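Local coordinates for protein UDP-N-acetylglucosamine 3-dehydrogenase (Acidithiobacillus ferrooxidans, PDB 7BVJ) that oxidises the 3-position of the glucosamine in UDP-N-acetylglucosamine to a ketone with NAD(+), a step toward the 2,3-diamino sugar found in some lipid A, at residues 14-19 with 40-45; 64-69 with 75-80. All coordinates share one frame; numbering follows the deposited sequence.

Interaction 1: 14-19 with 40-45. With NAD (nicotinamide-adenine-dinucleotide), chain E.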
ATOM      1  N   LEU A  14       1.616   9.742  -9.640  1.00 26.84           N
ATOM      2  CA  LEU A  14       2.292   8.505  -9.233  1.00 28.88           C
ATOM      3  C   LEU A  14       2.492   7.516 -10.387  1.00 27.12           C
ATOM      4  O   LEU A  14       3.453   6.713 -10.373  1.00 28.59           O
ATOM      5  CB  LEU A  14       1.487   7.843  -8.111  1.00 30.75           C
ATOM      6  CG  LEU A  14       1.809   6.437  -7.615  1.00 34.31           C
ATOM      7  CD1 LEU A  14       3.193   6.394  -6.958  1.00 29.30           C
ATOM      8  CD2 LEU A  14       0.731   6.012  -6.626  1.00 36.34           C
ATOM      9  N   GLY A  15       1.582   7.536 -11.365  1.00 19.94           N
ATOM     10  CA  GLY A  15       1.721   6.668 -12.521  1.00 22.73           C
ATOM     11  C   GLY A  15       2.985   6.954 -13.300  1.00 24.86           C
ATOM     12  O   GLY A  15       3.622   6.032 -13.824  1.00 23.41           O
ATOM     13  N   ARG A  16       3.375   8.229 -13.375  1.00 20.11           N
ATOM     14  CA  ARG A  16       4.632   8.586 -14.017  1.00 22.22           C
ATOM     15  C   ARG A  16       5.820   7.903 -13.341  1.00 22.56           C
ATOM     16  O   ARG A  16       6.726   7.414 -14.022  1.00 24.39           O
ATOM     17  CB  ARG A  16       4.793  10.103 -14.011  1.00 23.48           C
ATOM     18  CG  ARG A  16       6.165  10.581 -14.418  1.00 26.15           C
ATOM     19  CD  ARG A  16       6.164  12.084 -14.735  1.00 29.19           C
ATOM     20  NE  ARG A  16       7.515  12.627 -14.887  1.00 29.75           N
ATOM     21  CZ  ARG A  16       8.295  12.988 -13.870  1.00 37.34           C
ATOM     22  NH1 ARG A  16       7.863  12.859 -12.618  1.00 41.71           N
ATOM     23  NH2 ARG A  16       9.509  13.475 -14.103  1.00 35.13           N
ATOM     24  N   PHE A  17       5.841   7.869 -12.003  1.00 22.39           N
ATOM     25  CA  PHE A  17       6.915   7.176 -11.287  1.00 25.44           C
ATOM     26  C   PHE A  17       6.922   5.687 -11.610  1.00 19.37           C
ATOM     27  O   PHE A  17       7.991   5.091 -11.807  1.00 23.01           O
ATOM     28  CB  PHE A  17       6.776   7.392  -9.773  1.00 28.52           C
ATOM     29  CG  PHE A  17       6.977   8.817  -9.341  1.00 28.12           C
ATOM     30  CD1 PHE A  17       5.978   9.500  -8.682  1.00 31.28           C
ATOM     31  CD2 PHE A  17       8.158   9.480  -9.617  1.00 34.44           C
ATOM     32  CE1 PHE A  17       6.155  10.823  -8.296  1.00 40.55           C
ATOM     33  CE2 PHE A  17       8.342  10.800  -9.235  1.00 34.48           C
ATOM     34  CZ  PHE A  17       7.339  11.474  -8.578  1.00 34.70           C
ATOM     35  N   HIS A  18       5.737   5.066 -11.650  1.00 16.79           N
ATOM     36  CA  HIS A  18       5.662   3.678 -12.108  1.00 17.63           C
ATOM     37  C   HIS A  18       6.335   3.521 -13.465  1.00 21.09           C
ATOM     38  O   HIS A  18       7.107   2.574 -13.693  1.00 19.07           O
ATOM     39  CB  HIS A  18       4.218   3.212 -12.222  1.00 16.09           C
ATOM     40  CG  HIS A  18       3.599   2.763 -10.940  1.00 23.22           C
ATOM     41  ND1 HIS A  18       3.196   1.464 -10.729  1.00 24.45           N
ATOM     42  CD2 HIS A  18       3.225   3.455  -9.841  1.00 22.08           C
ATOM     43  CE1 HIS A  18       2.620   1.370  -9.548  1.00 17.77           C
ATOM     44  NE2 HIS A  18       2.631   2.564  -8.987  1.00 24.67           N
ATOM     45  N   ALA A  19       6.027   4.443 -14.385  1.00 15.60           N
ATOM     46  CA  ALA A  19       6.566   4.365 -15.742  1.00 21.07           C
ATOM     47  C   ALA A  19       8.088   4.505 -15.752  1.00 26.13           C
ATOM     48  O   ALA A  19       8.782   3.789 -16.495  1.00 25.25           O
ATOM     49  CB  ALA A  19       5.918   5.435 -16.628  1.00 17.64           C
ATOM     50  N   ALA A  40       1.406  12.017 -23.652  1.00 26.54           N
ATOM     51  CA  ALA A  40       2.412  12.436 -24.622  1.00 28.57           C
ATOM     52  C   ALA A  40       3.653  12.984 -23.930  1.00 28.44           C
ATOM     53  O   ALA A  40       4.780  12.664 -24.325  1.00 31.19           O
ATOM     54  CB  ALA A  40       1.824  13.467 -25.586  1.00 33.99           C
ATOM     55  N   GLU A  41       3.480  13.791 -22.881  1.00 24.20           N
ATOM     56  CA  GLU A  41       4.677  14.292 -22.205  1.00 24.82           C
ATOM     57  C   GLU A  41       5.410  13.172 -21.464  1.00 29.42           C
ATOM     58  O   GLU A  41       6.649  13.145 -21.441  1.00 27.22           O
ATOM     59  CB  GLU A  41       4.332  15.436 -21.258  1.00 27.92           C
ATOM     60  CG  GLU A  41       3.575  15.022 -20.022  1.00 31.73           C
ATOM     61  CD  GLU A  41       2.900  16.182 -19.315  1.00 40.35           C
ATOM     62  OE1 GLU A  41       2.979  17.329 -19.813  1.00 50.96           O
ATOM     63  OE2 GLU A  41       2.266  15.935 -18.267  1.00 42.69           O
ATOM     64  N   VAL A  42       4.672  12.233 -20.858  1.00 29.05           N
ATOM     65  CA  VAL A  42       5.332  11.124 -20.169  1.00 32.99           C
ATOM     66  C   VAL A  42       6.130  10.287 -21.165  1.00 31.56           C
ATOM     67  O   VAL A  42       7.291   9.928 -20.915  1.00 29.07           O
ATOM     68  CB  VAL A  42       4.302  10.274 -19.397  1.00 24.35           C
ATOM     69  CG1 VAL A  42       4.950   9.046 -18.819  1.00 25.62           C
ATOM     70  CG2 VAL A  42       3.670  11.093 -18.270  1.00 28.45           C
ATOM     71  N   ALA A  43       5.529   9.990 -22.319  1.00 28.93           N
ATOM     72  CA  ALA A  43       6.226   9.229 -23.350  1.00 26.29           C
ATOM     73  C   ALA A  43       7.450   9.981 -23.865  1.00 25.06           C
ATOM     74  O   ALA A  43       8.515   9.387 -24.043  1.00 30.76           O
ATOM     75  CB  ALA A  43       5.270   8.903 -24.489  1.00 27.50           C
ATOM     76  N   ALA A  44       7.325  11.290 -24.103  1.00 29.03           N
ATOM     77  CA  ALA A  44       8.476  12.080 -24.534  1.00 32.64           C
ATOM     78  C   ALA A  44       9.603  12.015 -23.514  1.00 32.13           C
ATOM     79  O   ALA A  44      10.778  11.921 -23.875  1.00 39.70           O
ATOM     80  CB  ALA A  44       8.050  13.532 -24.758  1.00 31.98           C
ATOM     81  N   GLU A  45       9.263  12.065 -22.232  1.00 37.40           N
ATOM     82  CA  GLU A  45      10.296  12.093 -21.209  1.00 32.83           C
ATOM     83  C   GLU A  45      10.965  10.728 -21.061  1.00 39.13           C
ATOM     84  O   GLU A  45      12.178  10.646 -20.824  1.00 40.30           O
ATOM     85  CB  GLU A  45       9.674  12.580 -19.904  1.00 31.13           C
ATOM     86  CG  GLU A  45      10.476  12.336 -18.638  1.00 45.86           C
ATOM     87  CD  GLU A  45       9.604  12.471 -17.401  1.00 42.24           C
ATOM     88  OE1 GLU A  45       8.823  13.437 -17.340  1.00 39.36           O
ATOM     89  OE2 GLU A  45       9.686  11.603 -16.503  1.00 51.07           O
TER
HETATM   90  PA  NAD E 401      -3.770  11.641 -10.427  1.00 30.16           P
HETATM   91  O1A NAD E 401      -5.173  11.949 -10.818  1.00 31.67           O
HETATM   92  O2A NAD E 401      -2.554  12.531 -10.399  1.00 24.64           O
HETATM   93  O5B NAD E 401      -3.355  10.557 -11.736  1.00 36.13           O
HETATM   94  C5B NAD E 401      -4.563  10.073 -12.273  1.00 29.11           C
HETATM   95  C4B NAD E 401      -4.361   9.760 -13.759  1.00 27.06           C
HETATM   96  O4B NAD E 401      -5.324   8.829 -14.190  1.00 23.73           O
HETATM   97  C3B NAD E 401      -4.621  11.074 -14.512  1.00 26.72           C
HETATM   98  O3B NAD E 401      -3.515  11.202 -15.329  1.00 29.31           O
HETATM   99  C2B NAD E 401      -5.904  10.783 -15.309  1.00 23.89           C
HETATM  100  O2B NAD E 401      -5.879  11.398 -16.594  1.00 22.26           O
HETATM  101  C1B NAD E 401      -5.763   9.270 -15.477  1.00 27.18           C
HETATM  102  N9A NAD E 401      -7.022   8.569 -15.696  1.00 25.18           N
HETATM  103  C8A NAD E 401      -8.266   8.750 -15.133  1.00 24.28           C
HETATM  104  N7A NAD E 401      -9.168   7.872 -15.567  1.00 22.75           N
HETATM  105  C5A NAD E 401      -8.485   7.072 -16.456  1.00 24.96           C
HETATM  106  C6A NAD E 401      -8.884   5.965 -17.248  1.00 28.59           C
HETATM  107  N6A NAD E 401     -10.188   5.519 -17.202  1.00 29.37           N
HETATM  108  N1A NAD E 401      -7.976   5.352 -18.061  1.00 27.93           N
HETATM  109  C2A NAD E 401      -6.698   5.864 -18.059  1.00 26.75           C
HETATM  110  N3A NAD E 401      -6.179   6.896 -17.358  1.00 28.54           N
HETATM  111  C4A NAD E 401      -7.126   7.488 -16.559  1.00 28.07           C
HETATM  112  O3  NAD E 401      -3.594  10.876  -9.010  1.00 35.17           O
HETATM  113  PN  NAD E 401      -2.257  10.052  -8.694  1.00 43.00           P
HETATM  114  O1N NAD E 401      -1.395   9.452  -9.775  1.00 27.32           O
HETATM  115  O2N NAD E 401      -1.865  10.701  -7.410  1.00 39.67           O
HETATM  116  O5D NAD E 401      -2.856   8.527  -7.961  1.00 41.73           O
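Ala19 and Val42 make the buried, apolar half of this contact. CB of Ala19 meets CG1 of Val42 at 4.3 Å, and CG2 of Val42 lies 4.4 Å from CD of Arg16, so this valine touches Ala19 and, more loosely, the Arg16 chain of 14-19. Val42 also packs on Val11, and Ala19 on Val8 of strand 5-9, which ties this side to the sheet beneath. Even here the fit is light: the axes of the two short helical segments come no nearer than 10.9 Å and run roughly parallel, 28° apart.

Both helices belong to the NAD-binding Rossmann fold, and 14-19 follows directly on the glycine-rich turn, with Gly15 as the last glycine of a GxGxxG pattern. There the backbone N of Leu14 donates to NAD O1N over 3.0 Å, gripping the pyrophosphate from the start of the helix.

Toward solvent the chemistry turns ionic. The side chain of Arg16 runs extended as far as NE, its CG trans to the backbone N, and meets Glu45 nearly at a right angle. NE gives a good hydrogen bond to the syn lone pair of Glu45 OE1 (2.9 Å, 161° at the hydrogen), which lies in the guanidinium plane. OE2 is equally near, but its bond from NE is bent and weak. With the carboxylate plane turned 78° from the guanidinium, the pair does not form the flat two-pronged salt bridge; Gln20 NE2 supplies OE2 with another hydrogen bond.

Interaction 2: 64-69 with 75-80; sequences VSIVTP and AVAEVA. With NAD (nicotinamide-adenine-dinucleotide), chain E.
Ile66 packs against Val76 and Ala77 where strand 63-66 and helix 73-82 face each other, the first two elements of a beta-alpha-beta unit of the Rossmann fold that strand 86-90 completes. Strand and helix segments run almost antiparallel, at 164°, as expected when the chain leaves the sheet and doubles back over it. Ile66 and Val76 carry most of the buried surface, and the two side chains lie alongside each other, pointing opposite ways. On Ile66, CG1 stands trans to the carbonyl carbon (chi1 -72°) and CG2 trans to the backbone N; both branches meet the same methyl, with CG1 at 3.8 Å from Val76 CG1 and CG2 at 4.0 Å from it. Beyond them, CD1 of Ile66 reaches the helix backbone itself, 3.6 Å from CA of Ala77, probably helped by the small side chain of Ala77. Farther along, Ala80 CB touches this CD1 and Val64 CG2 only loosely, each at 4.4 Å.

The other branch of Val76, CG2, lies near Thr68 OG1, whose polar partner is the hydroxyl of Thr72. Here the strand has given way to the loop that lines the NAD pocket. The methyl of Thr68 and the ring of Pro69 meet the adenine: CG2 of Thr68 is 3.4 Å from NAD N3A, and CD of Pro69 comes to 3.2 Å from NAD C8A.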
ATOM      1  N   VAL A  64       1.088  -4.637 -16.807  1.00 16.29           N
ATOM      2  CA  VAL A  64       0.880  -3.209 -16.634  1.00 16.97           C
ATOM      3  C   VAL A  64       0.771  -2.866 -15.156  1.00 22.79           C
ATOM      4  O   VAL A  64       0.373  -3.689 -14.320  1.00 21.49           O
ATOM      5  CB  VAL A  64      -0.380  -2.704 -17.369  1.00 17.75           C
ATOM      6  CG1 VAL A  64      -0.285  -2.972 -18.863  1.00 17.81           C
ATOM      7  CG2 VAL A  64      -1.613  -3.357 -16.765  1.00 21.59           C
ATOM      8  N   SER A  65       1.126  -1.626 -14.848  1.00 22.20           N
ATOM      9  CA  SER A  65       0.630  -0.966 -13.648  1.00 25.12           C
ATOM     10  C   SER A  65      -0.627  -0.159 -13.982  1.00 21.25           C
ATOM     11  O   SER A  65      -0.696   0.510 -15.016  1.00 20.59           O
ATOM     12  CB  SER A  65       1.703  -0.055 -13.039  1.00 20.90           C
ATOM     13  OG  SER A  65       2.657  -0.815 -12.293  1.00 26.65           O
ATOM     14  N   ILE A  66      -1.621  -0.246 -13.104  1.00 25.02           N
ATOM     15  CA  ILE A  66      -2.873   0.501 -13.215  1.00 21.47           C
ATOM     16  C   ILE A  66      -2.877   1.536 -12.100  1.00 23.37           C
ATOM     17  O   ILE A  66      -2.967   1.194 -10.909  1.00 18.10           O
ATOM     18  CB  ILE A  66      -4.098  -0.416 -13.129  1.00 20.11           C
ATOM     19  CG1 ILE A  66      -4.223  -1.244 -14.407  1.00 19.98           C
ATOM     20  CG2 ILE A  66      -5.348   0.380 -12.893  1.00 16.16           C
ATOM     21  CD1 ILE A  66      -5.092  -2.464 -14.233  1.00 19.00           C
ATOM     22  N   VAL A  67      -2.722   2.803 -12.495  1.00 25.95           N
ATOM     23  CA  VAL A  67      -2.564   3.905 -11.556  1.00 24.16           C
ATOM     24  C   VAL A  67      -3.620   4.973 -11.841  1.00 23.69           C
ATOM     25  O   VAL A  67      -3.328   6.175 -11.826  1.00 20.96           O
ATOM     26  CB  VAL A  67      -1.137   4.479 -11.597  1.00 23.59           C
ATOM     27  CG1 VAL A  67      -0.847   5.214 -10.291  1.00 20.62           C
ATOM     28  CG2 VAL A  67      -0.112   3.368 -11.823  1.00 22.98           C
ATOM     29  N   THR A  68      -4.822   4.535 -12.196  1.00 20.93           N
ATOM     30  CA  THR A  68      -5.962   5.404 -12.443  1.00 22.28           C
ATOM     31  C   THR A  68      -6.734   5.631 -11.144  1.00 24.37           C
ATOM     32  O   THR A  68      -6.414   5.034 -10.110  1.00 19.22           O
ATOM     33  CB  THR A  68      -6.832   4.770 -13.520  1.00 23.60           C
ATOM     34  OG1 THR A  68      -7.234   3.463 -13.084  1.00 20.46           O
ATOM     35  CG2 THR A  68      -6.044   4.671 -14.854  1.00 22.55           C
ATOM     36  N   PRO A  69      -7.748   6.513 -11.135  1.00 23.44           N
ATOM     37  CA  PRO A  69      -8.514   6.713  -9.894  1.00 20.67           C
ATOM     38  C   PRO A  69      -9.196   5.426  -9.460  1.00 23.01           C
ATOM     39  O   PRO A  69      -9.608   4.611 -10.284  1.00 21.29           O
ATOM     40  CB  PRO A  69      -9.533   7.808 -10.264  1.00 21.96           C
ATOM     41  CG  PRO A  69      -8.849   8.586 -11.333  1.00 21.43           C
ATOM     42  CD  PRO A  69      -8.121   7.523 -12.149  1.00 21.84           C
ATOM     43  N   ALA A  75     -12.955  -1.469 -13.761  1.00 22.15           N
ATOM     44  CA  ALA A  75     -13.185  -1.498 -15.204  1.00 27.18           C
ATOM     45  C   ALA A  75     -11.873  -1.643 -15.964  1.00 23.72           C
ATOM     46  O   ALA A  75     -11.778  -2.432 -16.920  1.00 22.79           O
ATOM     47  CB  ALA A  75     -13.933  -0.237 -15.643  1.00 21.07           C
ATOM     48  N   VAL A  76     -10.829  -0.924 -15.528  1.00 27.39           N
ATOM     49  CA  VAL A  76      -9.569  -0.974 -16.261  1.00 22.58           C
ATOM     50  C   VAL A  76      -8.901  -2.332 -16.086  1.00 26.40           C
ATOM     51  O   VAL A  76      -8.409  -2.925 -17.058  1.00 20.59           O
ATOM     52  CB  VAL A  76      -8.635   0.171 -15.829  1.00 29.58           C
ATOM     53  CG1 VAL A  76      -7.241  -0.031 -16.421  1.00 19.95           C
ATOM     54  CG2 VAL A  76      -9.205   1.513 -16.253  1.00 22.56           C
ATOM     55  N   ALA A  77      -8.851  -2.837 -14.849  1.00 20.79           N
ATOM     56  CA  ALA A  77      -8.250  -4.144 -14.601  1.00 24.70           C
ATOM     57  C   ALA A  77      -9.018  -5.238 -15.316  1.00 24.40           C
ATOM     58  O   ALA A  77      -8.424  -6.212 -15.793  1.00 22.17           O
ATOM     59  CB  ALA A  77      -8.197  -4.440 -13.098  1.00 19.15           C
ATOM     60  N   GLU A  78     -10.344  -5.104 -15.393  1.00 20.80           N
ATOM     61  CA  GLU A  78     -11.132  -6.064 -16.153  1.00 26.65           C
ATOM     62  C   GLU A  78     -10.685  -6.091 -17.612  1.00 25.92           C
ATOM     63  O   GLU A  78     -10.476  -7.168 -18.189  1.00 28.74           O
ATOM     64  CB  GLU A  78     -12.617  -5.719 -16.044  1.00 27.17           C
ATOM     65  CG  GLU A  78     -13.545  -6.872 -16.343  1.00 26.53           C
ATOM     66  CD  GLU A  78     -15.003  -6.455 -16.372  1.00 36.39           C
ATOM     67  OE1 GLU A  78     -15.295  -5.263 -16.673  1.00 30.40           O
ATOM     68  OE2 GLU A  78     -15.854  -7.328 -16.101  1.00 36.84           O
ATOM     69  N   VAL A  79     -10.528  -4.910 -18.231  1.00 24.65           N
ATOM     70  CA  VAL A  79     -10.094  -4.894 -19.633  1.00 25.57           C
ATOM     71  C   VAL A  79      -8.684  -5.471 -19.761  1.00 28.66           C
ATOM     72  O   VAL A  79      -8.383  -6.222 -20.699  1.00 21.45           O
ATOM     73  CB  VAL A  79     -10.184  -3.475 -20.228  1.00 30.29           C
ATOM     74  CG1 VAL A  79      -9.636  -3.465 -21.661  1.00 27.25           C
ATOM     75  CG2 VAL A  79     -11.633  -2.975 -20.225  1.00 22.00           C
ATOM     76  N   ALA A  80      -7.810  -5.159 -18.799  1.00 23.36           N
ATOM     77  CA  ALA A  80      -6.426  -5.601 -18.895  1.00 23.98           C
ATOM     78  C   ALA A  80      -6.321  -7.113 -18.735  1.00 24.38           C
ATOM     79  O   ALA A  80      -5.568  -7.767 -19.464  1.00 23.35           O
ATOM     80  CB  ALA A  80      -5.565  -4.876 -17.865  1.00 18.59           C
TER
HETATM   81  PA  NAD E 401      -3.770  11.641 -10.427  1.00 30.16           P
HETATM   82  O1A NAD E 401      -5.173  11.949 -10.818  1.00 31.67           O
HETATM   83  O2A NAD E 401      -2.554  12.531 -10.399  1.00 24.64           O
HETATM   84  O5B NAD E 401      -3.355  10.557 -11.736  1.00 36.13           O
HETATM   85  C5B NAD E 401      -4.563  10.073 -12.273  1.00 29.11           C
HETATM   86  C4B NAD E 401      -4.361   9.760 -13.759  1.00 27.06           C
HETATM   87  O4B NAD E 401      -5.324   8.829 -14.190  1.00 23.73           O
HETATM   88  C3B NAD E 401      -4.621  11.074 -14.512  1.00 26.72           C
HETATM   89  O3B NAD E 401      -3.515  11.202 -15.329  1.00 29.31           O
HETATM   90  C2B NAD E 401      -5.904  10.783 -15.309  1.00 23.89           C
HETATM   91  O2B NAD E 401      -5.879  11.398 -16.594  1.00 22.26           O
HETATM   92  C1B NAD E 401      -5.763   9.270 -15.477  1.00 27.18           C
HETATM   93  N9A NAD E 401      -7.022   8.569 -15.696  1.00 25.18           N
HETATM   94  C8A NAD E 401      -8.266   8.750 -15.133  1.00 24.28           C
HETATM   95  N7A NAD E 401      -9.168   7.872 -15.567  1.00 22.75           N
HETATM   96  C5A NAD E 401      -8.485   7.072 -16.456  1.00 24.96           C
HETATM   97  C6A NAD E 401      -8.884   5.965 -17.248  1.00 28.59           C
HETATM   98  N6A NAD E 401     -10.188   5.519 -17.202  1.00 29.37           N
HETATM   99  N1A NAD E 401      -7.976   5.352 -18.061  1.00 27.93           N
HETATM  100  C2A NAD E 401      -6.698   5.864 -18.059  1.00 26.75           C
HETATM  101  N3A NAD E 401      -6.179   6.896 -17.358  1.00 28.54           N
HETATM  102  C4A NAD E 401      -7.126   7.488 -16.559  1.00 28.07           C
HETATM  103  O3  NAD E 401      -3.594  10.876  -9.010  1.00 35.17           O
HETATM  104  PN  NAD E 401      -2.257  10.052  -8.694  1.00 43.00           P
HETATM  105  O1N NAD E 401      -1.395   9.452  -9.775  1.00 27.32           O
HETATM  106  O2N NAD E 401      -1.865  10.701  -7.410  1.00 39.67           O
HETATM  107  O5D NAD E 401      -2.856   8.527  -7.961  1.00 41.73           O

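In the fold
Interaction 1 is only partly buried and joins two helices of the Rossmann domain; interaction 2 lies deeper, between a strand of the parallel sheet and the helix that follows it. Their chemistry follows their place: a salt bridge toward solvent beside a small apolar patch in 14-19 with 40-45, mainly apolar packing, without a hydrogen bond between the segments, in 64-69 with 75-80. The first segments of the two also touch. His18 ND1 and Ser65 OG are probably hydrogen-bonded at 2.8 Å, and Val67 packs on Leu14, Gly15 and His18. Both reach NAD, interaction 1 at a pyrophosphate oxygen and interaction 2 at the adenine.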